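Local coordinates for protein type-2Ba cytolytic delta-endotoxin (Bacillus thuringiensis serovar israelensis, PDB 2RCI) that probably kills the larvae of dipteran insects by making pores in the epithelial cell membrane of their midgut, at residues A[124-134]-A[164-172]; A[9-20]-A[136-144]. All coordinates share one frame; numbering follows the deposited sequence.

Interaction 1 (A[124-134]-A[164-172])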
loop_
_atom_site.group_PDB
_atom_site.type_symbol
_atom_site.label_atom_id
_atom_site.label_comp_id
_atom_site.label_asym_id
_atom_site.label_seq_id
_atom_site.Cartn_x
_atom_site.Cartn_y
_atom_site.Cartn_z
ATOM N N TRP A 124 -2.784 6.688 -13.624
ATOM C CA TRP A 124 -3.529 6.005 -14.688
ATOM C C TRP A 124 -2.557 5.615 -15.808
ATOM O O TRP A 124 -1.672 6.400 -16.146
ATOM C CB TRP A 124 -4.671 6.890 -15.215
ATOM C CG TRP A 124 -5.682 7.229 -14.117
ATOM C CD1 TRP A 124 -5.837 8.424 -13.473
ATOM C CD2 TRP A 124 -6.617 6.314 -13.509
ATOM N NE1 TRP A 124 -6.831 8.313 -12.504
ATOM C CE2 TRP A 124 -7.318 7.032 -12.510
ATOM C CE3 TRP A 124 -6.920 4.957 -13.711
ATOM C CZ2 TRP A 124 -8.331 6.441 -11.726
ATOM C CZ3 TRP A 124 -7.930 4.360 -12.918
ATOM C CH2 TRP A 124 -8.617 5.117 -11.943
ATOM N N ARG A 125 -2.718 4.403 -16.347
ATOM C CA ARG A 125 -1.868 3.883 -17.430
ATOM C C ARG A 125 -2.764 3.598 -18.651
ATOM O O ARG A 125 -3.222 4.536 -19.298
ATOM C CB ARG A 125 -1.124 2.616 -16.982
ATOM C CG ARG A 125 -0.214 2.797 -15.753
ATOM C CD ARG A 125 1.047 1.935 -15.848
ATOM N NE ARG A 125 0.779 0.499 -15.970
ATOM N N ASN A 126 -3.072 2.333 -18.930
ATOM C CA ASN A 126 -3.993 1.990 -20.045
ATOM C C ASN A 126 -5.448 2.374 -19.727
ATOM O O ASN A 126 -5.956 2.127 -18.623
ATOM C CB ASN A 126 -3.910 0.508 -20.437
ATOM C CG ASN A 126 -4.631 0.197 -21.759
ATOM O OD1 ASN A 126 -4.654 1.016 -22.712
ATOM N ND2 ASN A 126 -5.189 -1.001 -21.838
ATOM N N LEU A 127 -6.102 3.016 -20.686
ATOM C CA LEU A 127 -7.477 3.457 -20.472
ATOM C C LEU A 127 -8.311 3.149 -21.711
ATOM O O LEU A 127 -8.936 4.044 -22.271
ATOM C CB LEU A 127 -7.515 4.954 -20.142
ATOM C CG LEU A 127 -6.738 5.470 -18.924
ATOM C CD1 LEU A 127 -6.695 6.976 -18.922
ATOM C CD2 LEU A 127 -7.383 4.956 -17.622
ATOM N N SER A 128 -8.321 1.880 -22.118
ATOM C CA SER A 128 -8.953 1.481 -23.374
ATOM C C SER A 128 -10.445 1.234 -23.188
ATOM O O SER A 128 -10.971 1.351 -22.078
ATOM C CB SER A 128 -8.271 0.228 -23.944
ATOM O OG SER A 128 -8.761 -0.940 -23.309
ATOM N N ALA A 129 -11.134 0.869 -24.269
ATOM C CA ALA A 129 -12.558 0.536 -24.151
ATOM C C ALA A 129 -12.807 -0.731 -23.319
ATOM O O ALA A 129 -13.898 -0.903 -22.738
ATOM C CB ALA A 129 -13.206 0.402 -25.548
ATOM N N THR A 130 -11.806 -1.613 -23.255
ATOM C CA THR A 130 -12.003 -2.941 -22.683
ATOM C C THR A 130 -11.245 -3.169 -21.363
ATOM O O THR A 130 -11.506 -4.159 -20.641
ATOM C CB THR A 130 -11.601 -4.056 -23.675
ATOM O OG1 THR A 130 -10.233 -3.885 -24.080
ATOM C CG2 THR A 130 -12.543 -4.078 -24.902
ATOM N N GLN A 131 -10.336 -2.248 -21.046
ATOM C CA GLN A 131 -9.454 -2.419 -19.887
ATOM C C GLN A 131 -8.947 -1.105 -19.290
ATOM O O GLN A 131 -8.691 -0.125 -20.003
ATOM C CB GLN A 131 -8.272 -3.287 -20.315
ATOM C CG GLN A 131 -7.139 -3.386 -19.329
ATOM C CD GLN A 131 -5.932 -4.080 -19.938
ATOM O OE1 GLN A 131 -4.909 -3.438 -20.243
ATOM N NE2 GLN A 131 -6.047 -5.386 -20.129
ATOM N N THR A 132 -8.778 -1.110 -17.974
ATOM C CA THR A 132 -8.141 -0.009 -17.265
ATOM C C THR A 132 -6.957 -0.561 -16.478
ATOM O O THR A 132 -7.051 -1.609 -15.841
ATOM C CB THR A 132 -9.138 0.709 -16.317
ATOM O OG1 THR A 132 -10.246 1.230 -17.070
ATOM C CG2 THR A 132 -8.442 1.857 -15.549
ATOM N N SER A 133 -5.821 0.118 -16.548
ATOM C CA SER A 133 -4.729 -0.240 -15.648
ATOM C C SER A 133 -4.223 0.990 -14.903
ATOM O O SER A 133 -4.267 2.131 -15.412
ATOM C CB SER A 133 -3.606 -1.004 -16.370
ATOM O OG SER A 133 -2.900 -0.178 -17.288
ATOM N N TYR A 134 -3.781 0.768 -13.669
ATOM C CA TYR A 134 -3.252 1.860 -12.869
ATOM C C TYR A 134 -2.268 1.386 -11.804
ATOM O O TYR A 134 -2.232 0.197 -11.505
ATOM C CB TYR A 134 -4.382 2.645 -12.234
ATOM C CG TYR A 134 -5.298 1.923 -11.250
ATOM C CD1 TYR A 134 -5.175 2.143 -9.847
ATOM C CD2 TYR A 134 -6.333 1.132 -11.705
ATOM C CE1 TYR A 134 -6.071 1.524 -8.938
ATOM C CE2 TYR A 134 -7.245 0.532 -10.815
ATOM C CZ TYR A 134 -7.093 0.720 -9.443
ATOM O OH TYR A 134 -7.987 0.132 -8.584
ATOM N N VAL A 164 -12.594 -3.360 -17.011
ATOM C CA VAL A 164 -13.694 -2.404 -16.852
ATOM C C VAL A 164 -13.240 -1.070 -17.427
ATOM O O VAL A 164 -12.143 -0.625 -17.119
ATOM C CB VAL A 164 -14.055 -2.203 -15.359
ATOM C CG1 VAL A 164 -15.118 -1.146 -15.193
ATOM C CG2 VAL A 164 -14.541 -3.520 -14.740
ATOM N N GLN A 165 -14.058 -0.415 -18.249
ATOM C CA GLN A 165 -13.582 0.856 -18.771
ATOM C C GLN A 165 -13.640 1.955 -17.684
ATOM O O GLN A 165 -14.435 1.859 -16.719
ATOM C CB GLN A 165 -14.114 1.155 -20.193
ATOM C CG GLN A 165 -15.060 2.246 -20.411
ATOM C CD GLN A 165 -14.420 3.594 -20.336
ATOM O OE1 GLN A 165 -13.307 3.846 -20.842
ATOM N NE2 GLN A 165 -15.116 4.484 -19.692
ATOM N N LYS A 166 -12.709 2.900 -17.762
ATOM C CA LYS A 166 -12.479 3.849 -16.647
ATOM C C LYS A 166 -13.725 4.522 -16.066
ATOM O O LYS A 166 -13.865 4.620 -14.841
ATOM C CB LYS A 166 -11.493 4.931 -17.067
ATOM C CG LYS A 166 -10.881 5.722 -15.897
ATOM C CD LYS A 166 -10.376 7.082 -16.382
ATOM C CE LYS A 166 -9.453 7.747 -15.375
ATOM N NZ LYS A 166 -9.320 9.224 -15.673
ATOM N N GLN A 167 -14.611 5.017 -16.938
ATOM C CA GLN A 167 -15.810 5.722 -16.485
ATOM C C GLN A 167 -16.678 4.921 -15.532
ATOM O O GLN A 167 -17.256 5.494 -14.602
ATOM C CB GLN A 167 -16.661 6.218 -17.666
ATOM C CG GLN A 167 -15.995 7.309 -18.514
ATOM C CD GLN A 167 -15.426 8.468 -17.711
ATOM O OE1 GLN A 167 -14.228 8.764 -17.793
ATOM N NE2 GLN A 167 -16.276 9.133 -16.936
ATOM N N GLN A 168 -16.788 3.615 -15.784
ATOM C CA GLN A 168 -17.517 2.701 -14.914
ATOM C C GLN A 168 -16.672 2.371 -13.680
ATOM O O GLN A 168 -17.210 2.299 -12.574
ATOM C CB GLN A 168 -17.919 1.402 -15.644
ATOM C CG GLN A 168 -19.180 1.552 -16.495
ATOM C CD GLN A 168 -18.909 2.258 -17.805
ATOM O OE1 GLN A 168 -17.981 1.897 -18.530
ATOM N NE2 GLN A 168 -19.720 3.275 -18.118
ATOM N N LEU A 169 -15.361 2.180 -13.876
ATOM C CA LEU A 169 -14.468 1.867 -12.740
ATOM C C LEU A 169 -14.520 2.950 -11.662
ATOM O O LEU A 169 -14.374 2.648 -10.456
ATOM C CB LEU A 169 -13.014 1.656 -13.201
ATOM C CG LEU A 169 -12.100 0.994 -12.137
ATOM C CD1 LEU A 169 -12.451 -0.446 -11.995
ATOM C CD2 LEU A 169 -10.619 1.154 -12.540
ATOM N N LEU A 170 -14.713 4.204 -12.080
ATOM C CA LEU A 170 -14.749 5.335 -11.154
ATOM C C LEU A 170 -15.901 5.209 -10.154
ATOM O O LEU A 170 -15.920 5.878 -9.109
ATOM C CB LEU A 170 -14.865 6.665 -11.931
ATOM C CG LEU A 170 -13.599 7.125 -12.691
ATOM C CD1 LEU A 170 -13.864 8.504 -13.342
ATOM C CD2 LEU A 170 -12.371 7.198 -11.788
ATOM N N PHE A 171 -16.840 4.328 -10.475
ATOM C CA PHE A 171 -18.000 4.093 -9.609
ATOM C C PHE A 171 -18.175 2.646 -9.131
ATOM O O PHE A 171 -19.221 2.289 -8.548
ATOM C CB PHE A 171 -19.259 4.607 -10.304
ATOM C CG PHE A 171 -19.282 6.095 -10.430
ATOM C CD1 PHE A 171 -19.804 6.879 -9.412
ATOM C CD2 PHE A 171 -18.698 6.721 -11.532
ATOM C CE1 PHE A 171 -19.782 8.287 -9.502
ATOM C CE2 PHE A 171 -18.676 8.131 -11.635
ATOM C CZ PHE A 171 -19.223 8.902 -10.614
ATOM N N ILE A 172 -17.165 1.816 -9.369
ATOM C CA ILE A 172 -17.234 0.418 -8.951
ATOM C C ILE A 172 -17.302 0.323 -7.409
ATOM O O ILE A 172 -16.735 1.160 -6.699
ATOM C CB ILE A 172 -16.060 -0.429 -9.520
ATOM C CG1 ILE A 172 -16.453 -1.925 -9.554
ATOM C CG2 ILE A 172 -14.773 -0.205 -8.747
ATOM C CD1 ILE A 172 -15.463 -2.824 -10.400
HETATM O O HOH W 1 -10.575 2.435 -19.553
#
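Lys166 reaches across from the first turn of the short helix 166-169 and lays the end of its chain over one face of the Trp124 indole. Fully extended and swung away from its own backbone N (chi1 -164°), the chain carries Lys166 CE to 3.7 Å from the centroid of the Trp124 five-membered ring, a CH-pi contact. Lys166 NZ adds a cation-pi interaction 4.2 Å from the centroid of that Trp124 ring. The indole N-H, NE1, is used separately, on Val117 O. Leu127 CD2 rests alongside the lysine chain, 3.9 Å from Lys166 CD.

A second apolar group centres on Leu169. It sends CD2 to the edge of the Trp124 ring, and the same methyl lies 3.8 Å from Thr132 CG2 and 3.8 Å from Tyr134 CE2.

The polar contacts gather at Thr132. Its OG1 donates to Val164 O at 2.7 Å, in the carbonyl plane, and accepts from a water 2.8 Å away. That water also takes the N-H of Lys166 and lies 2.8 Å from Ser128 O, to which it probably donates.

Threonine thus serves both sides, its methyl on leucine and its hydroxyl on the carbonyl just before the helix; the helix itself is reached through the water and the lysine and leucine side chains.

Interaction 2 (A[9-20]-A[136-144])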
loop_
_atom_site.group_PDB
_atom_site.type_symbol
_atom_site.label_atom_id
_atom_site.label_comp_id
_atom_site.label_asym_id
_atom_site.label_seq_id
_atom_site.Cartn_x
_atom_site.Cartn_y
_atom_site.Cartn_z
ATOM N N ASN A 9 4.332 10.520 -3.436
ATOM C CA ASN A 9 3.655 9.633 -4.376
ATOM C C ASN A 9 2.890 8.475 -3.705
ATOM O O ASN A 9 2.424 7.558 -4.379
ATOM C CB ASN A 9 4.629 9.162 -5.450
ATOM C CG ASN A 9 5.015 10.288 -6.425
ATOM O OD1 ASN A 9 6.190 10.525 -6.656
ATOM N ND2 ASN A 9 4.018 10.982 -6.983
ATOM N N PHE A 10 2.773 8.535 -2.381
ATOM C CA PHE A 10 2.097 7.495 -1.598
ATOM C C PHE A 10 0.853 8.104 -0.958
ATOM O O PHE A 10 0.855 9.287 -0.623
ATOM C CB PHE A 10 2.975 6.983 -0.431
ATOM C CG PHE A 10 4.215 6.243 -0.857
ATOM C CD1 PHE A 10 4.194 4.853 -1.058
ATOM C CD2 PHE A 10 5.413 6.924 -1.008
ATOM C CE1 PHE A 10 5.342 4.164 -1.442
ATOM C CE2 PHE A 10 6.580 6.243 -1.398
ATOM C CZ PHE A 10 6.546 4.862 -1.607
ATOM N N ASN A 11 -0.191 7.291 -0.777
ATOM C CA ASN A 11 -1.286 7.651 0.123
ATOM C C ASN A 11 -0.774 7.315 1.529
ATOM O O ASN A 11 -0.631 6.151 1.884
ATOM C CB ASN A 11 -2.572 6.869 -0.188
ATOM C CG ASN A 11 -3.819 7.506 0.448
ATOM O OD1 ASN A 11 -3.692 8.335 1.329
ATOM N ND2 ASN A 11 -5.021 7.186 -0.076
ATOM N N GLU A 12 -0.462 8.347 2.300
ATOM C CA GLU A 12 0.214 8.130 3.581
ATOM C C GLU A 12 -0.790 7.949 4.702
ATOM O O GLU A 12 -1.727 8.745 4.862
ATOM C CB GLU A 12 1.145 9.290 3.885
ATOM C CG GLU A 12 2.306 9.471 2.863
ATOM C CD GLU A 12 3.049 10.782 3.076
ATOM O OE1 GLU A 12 2.804 11.427 4.109
ATOM O OE2 GLU A 12 3.897 11.148 2.237
ATOM N N ILE A 13 -0.586 6.907 5.503
ATOM C CA ILE A 13 -1.494 6.613 6.606
ATOM C C ILE A 13 -0.645 6.419 7.870
ATOM O O ILE A 13 0.120 5.446 7.994
ATOM C CB ILE A 13 -2.374 5.384 6.292
ATOM C CG1 ILE A 13 -3.285 5.683 5.099
ATOM C CG2 ILE A 13 -3.228 4.954 7.505
ATOM C CD1 ILE A 13 -3.418 4.526 4.215
ATOM N N PHE A 14 -0.776 7.371 8.789
ATOM C CA PHE A 14 0.041 7.397 9.982
ATOM C C PHE A 14 -0.823 6.785 11.072
ATOM O O PHE A 14 -1.969 7.225 11.297
ATOM C CB PHE A 14 0.451 8.842 10.349
ATOM C CG PHE A 14 1.413 9.509 9.370
ATOM C CD1 PHE A 14 2.732 9.727 9.716
ATOM C CD2 PHE A 14 0.956 10.006 8.144
ATOM C CE1 PHE A 14 3.628 10.373 8.833
ATOM C CE2 PHE A 14 1.835 10.640 7.241
ATOM C CZ PHE A 14 3.171 10.819 7.595
ATOM N N TYR A 15 -0.333 5.714 11.673
ATOM C CA TYR A 15 -0.937 5.192 12.881
ATOM C C TYR A 15 0.169 5.180 13.941
ATOM O O TYR A 15 0.753 4.146 14.248
ATOM C CB TYR A 15 -1.542 3.810 12.627
ATOM C CG TYR A 15 -2.495 3.369 13.707
ATOM C CD1 TYR A 15 -3.861 3.640 13.607
ATOM C CD2 TYR A 15 -2.038 2.644 14.822
ATOM C CE1 TYR A 15 -4.751 3.227 14.607
ATOM C CE2 TYR A 15 -2.927 2.240 15.828
ATOM C CZ TYR A 15 -4.268 2.533 15.724
ATOM O OH TYR A 15 -5.168 2.125 16.728
ATOM N N VAL A 16 0.474 6.370 14.471
ATOM C CA VAL A 16 1.573 6.541 15.440
ATOM C C VAL A 16 1.153 7.555 16.521
ATOM O O VAL A 16 0.258 8.386 16.287
ATOM C CB VAL A 16 2.912 7.044 14.749
ATOM C CG1 VAL A 16 3.342 6.114 13.586
ATOM C CG2 VAL A 16 2.751 8.485 14.222
ATOM N N GLU A 17 1.797 7.489 17.685
ATOM C CA GLU A 17 1.656 8.536 18.706
ATOM C C GLU A 17 2.290 9.840 18.207
ATOM O O GLU A 17 3.274 9.811 17.488
ATOM C CB GLU A 17 2.339 8.096 20.010
ATOM C CG GLU A 17 1.728 6.865 20.682
ATOM C CD GLU A 17 2.452 6.519 21.991
ATOM O OE1 GLU A 17 2.433 7.352 22.927
ATOM O OE2 GLU A 17 3.042 5.431 22.081
ATOM N N PRO A 18 1.729 11.004 18.605
ATOM C CA PRO A 18 2.223 12.294 18.104
ATOM C C PRO A 18 3.721 12.503 18.353
ATOM O O PRO A 18 4.395 13.102 17.525
ATOM C CB PRO A 18 1.393 13.326 18.882
ATOM C CG PRO A 18 0.172 12.606 19.298
ATOM C CD PRO A 18 0.589 11.162 19.531
ATOM N N GLN A 19 4.226 11.990 19.476
ATOM C CA GLN A 19 5.640 12.164 19.855
ATOM C C GLN A 19 6.593 11.462 18.891
ATOM O O GLN A 19 7.806 11.745 18.876
ATOM C CB GLN A 19 5.856 11.666 21.278
ATOM C CG GLN A 19 5.737 10.162 21.395
ATOM C CD GLN A 19 5.516 9.677 22.803
ATOM O OE1 GLN A 19 6.251 10.049 23.715
ATOM N NE2 GLN A 19 4.508 8.826 22.986
ATOM N N TYR A 20 6.036 10.555 18.082
ATOM C CA TYR A 20 6.812 9.800 17.127
ATOM C C TYR A 20 6.533 10.200 15.684
ATOM O O TYR A 20 7.071 9.572 14.781
ATOM C CB TYR A 20 6.600 8.292 17.331
ATOM C CG TYR A 20 7.170 7.816 18.646
ATOM C CD1 TYR A 20 8.529 7.948 18.906
ATOM C CD2 TYR A 20 6.355 7.259 19.627
ATOM C CE1 TYR A 20 9.077 7.517 20.102
ATOM C CE2 TYR A 20 6.880 6.833 20.850
ATOM C CZ TYR A 20 8.247 6.962 21.072
ATOM O OH TYR A 20 8.820 6.541 22.253
ATOM N N TYR A 136 -1.223 2.144 -7.717
ATOM C CA TYR A 136 -1.795 2.736 -6.515
ATOM C C TYR A 136 -0.797 2.451 -5.400
ATOM O O TYR A 136 -0.352 1.297 -5.227
ATOM C CB TYR A 136 -3.137 2.093 -6.181
ATOM C CG TYR A 136 -3.942 2.909 -5.183
ATOM C CD1 TYR A 136 -4.978 3.745 -5.600
ATOM C CD2 TYR A 136 -3.649 2.855 -3.815
ATOM C CE1 TYR A 136 -5.696 4.516 -4.676
ATOM C CE2 TYR A 136 -4.357 3.597 -2.895
ATOM C CZ TYR A 136 -5.385 4.425 -3.324
ATOM O OH TYR A 136 -6.076 5.162 -2.394
ATOM N N LYS A 137 -0.456 3.500 -4.660
ATOM C CA LYS A 137 0.613 3.409 -3.650
ATOM C C LYS A 137 0.163 3.915 -2.308
ATOM O O LYS A 137 -0.450 4.983 -2.213
ATOM C CB LYS A 137 1.859 4.168 -4.081
ATOM C CG LYS A 137 2.526 3.541 -5.317
ATOM C CD LYS A 137 3.773 4.325 -5.743
ATOM C CE LYS A 137 3.478 5.757 -6.298
ATOM N NZ LYS A 137 2.324 5.906 -7.230
ATOM N N ILE A 138 0.478 3.126 -1.281
ATOM C CA ILE A 138 0.077 3.414 0.097
ATOM C C ILE A 138 1.335 3.309 0.962
ATOM O O ILE A 138 2.221 2.493 0.669
ATOM C CB ILE A 138 -0.910 2.363 0.619
ATOM C CG1 ILE A 138 -2.181 2.302 -0.254
ATOM C CG2 ILE A 138 -1.286 2.658 2.085
ATOM C CD1 ILE A 138 -3.044 1.041 0.019
ATOM N N LEU A 139 1.435 4.130 1.999
ATOM C CA LEU A 139 2.556 3.975 2.956
ATOM C C LEU A 139 2.030 4.097 4.374
ATOM O O LEU A 139 1.555 5.176 4.793
ATOM C CB LEU A 139 3.693 4.973 2.695
ATOM C CG LEU A 139 5.024 4.754 3.456
ATOM C CD1 LEU A 139 6.209 5.348 2.709
ATOM C CD2 LEU A 139 4.968 5.239 4.919
ATOM N N PHE A 140 2.119 2.992 5.114
ATOM C CA PHE A 140 1.746 2.988 6.522
ATOM C C PHE A 140 2.943 3.205 7.438
ATOM O O PHE A 140 3.992 2.549 7.257
ATOM C CB PHE A 140 1.151 1.636 6.939
ATOM C CG PHE A 140 -0.104 1.265 6.224
ATOM C CD1 PHE A 140 -1.335 1.752 6.663
ATOM C CD2 PHE A 140 -0.064 0.380 5.144
ATOM C CE1 PHE A 140 -2.532 1.410 5.984
ATOM C CE2 PHE A 140 -1.248 0.010 4.468
ATOM C CZ PHE A 140 -2.489 0.519 4.904
ATOM N N SER A 141 2.795 4.128 8.390
ATOM C CA SER A 141 3.716 4.214 9.523
ATOM C C SER A 141 2.954 3.721 10.749
ATOM O O SER A 141 1.806 4.102 10.970
ATOM C CB SER A 141 4.225 5.640 9.726
ATOM O OG SER A 141 4.924 6.112 8.579
ATOM N N ILE A 142 3.586 2.862 11.540
ATOM C CA ILE A 142 2.837 2.170 12.556
ATOM C C ILE A 142 3.647 2.122 13.835
ATOM O O ILE A 142 4.793 1.672 13.842
ATOM C CB ILE A 142 2.518 0.716 12.109
ATOM C CG1 ILE A 142 1.952 0.720 10.682
ATOM C CG2 ILE A 142 1.560 0.037 13.133
ATOM C CD1 ILE A 142 2.135 -0.635 9.938
ATOM N N GLN A 143 3.021 2.575 14.917
ATOM C CA GLN A 143 3.655 2.562 16.225
ATOM C C GLN A 143 2.551 2.515 17.272
ATOM O O GLN A 143 1.693 3.378 17.322
ATOM C CB GLN A 143 4.602 3.761 16.417
ATOM C CG GLN A 143 5.233 3.821 17.821
ATOM C CD GLN A 143 4.341 4.573 18.785
ATOM O OE1 GLN A 143 3.765 5.597 18.412
ATOM N NE2 GLN A 143 4.202 4.074 20.019
ATOM N N ASN A 144 2.583 1.475 18.089
ATOM C CA ASN A 144 1.651 1.345 19.212
ATOM C C ASN A 144 2.180 0.275 20.172
ATOM O O ASN A 144 3.330 -0.131 20.069
ATOM C CB ASN A 144 0.202 1.099 18.717
ATOM C CG ASN A 144 -0.098 -0.364 18.376
ATOM O OD1 ASN A 144 0.814 -1.203 18.232
ATOM N ND2 ASN A 144 -1.399 -0.668 18.226
HETATM O O HOH W 2 -3.718 1.097 18.725
#
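Asn11 and Ile138 face each other in a parallel pairing of strands 11-15 and 136-142, whose axes run 19° apart. Asn11, Ile13 and Tyr15 each use both N-H and C=O toward the partner strand: Asn11 N meets Lys137 O at 2.7 Å, and Gln143 N closes the series on Tyr15 O. CA-H...O contacts, such as Phe140 CA to Ile13 O at 3.3 Å, fill in between.

Apolar side chains pack on both faces. On one, Ile13 CD1 approaches Ile138 CG2 to 3.5 Å and Phe140 CE1 to 3.7 Å; the isoleucine and the phenylalanine lie side by side, and Ile13 also touches Ala105 of helix 96-110. On the other, Leu139 CD1 sits over the centre of the Phe10 ring, 4.0 Å from its centroid, while Thr28 of helix 21-31 touches Leu139.

Beyond the bond from Gln143 N to Tyr15 O, side chains take over the pairing. The Gln143 chain bends at chi2 (-87°), turning its amide to Glu17. Gln143 OE1 accepts from Glu17 N at 2.8 Å, and Gln143 NE2 donates to Glu17 OE2 at 2.7 Å on the anti side of the carboxylate. Tyr20 CD2 lies against the same amide. Nearby, a water joins Tyr15 OH to Asn144 ND2; the hydroxyl also bonds Ser95.

Glutamine suits this place because its amide can donate and accept at once, and here it extends the strand pairing where the backbones part. Both the oxygen and the nitrogen of the buried amide thereby find a partner, and the bond to a carboxylate would probably be strengthened by the negative charge.

Both interactions draw on strand 132-142, interaction 1 at its beginning and interaction 2 farther along, with centres about 28 Å apart on opposite sides of the chain's centre. Interaction 2 is the more central: it adds strand 11-15 to the sheet, between helices 21-31 and 96-110, in keeping with a sheet enclosed by two helical layers. Interaction 1 lies more peripherally, where the hairpin of strands 122-127 and 132-142 meets a short helix. The chemistry follows. Regular backbone bonding and apolar packing dominate interaction 2, whereas interaction 1 depends on side chains, a bridging water and a charged amine over an aromatic face.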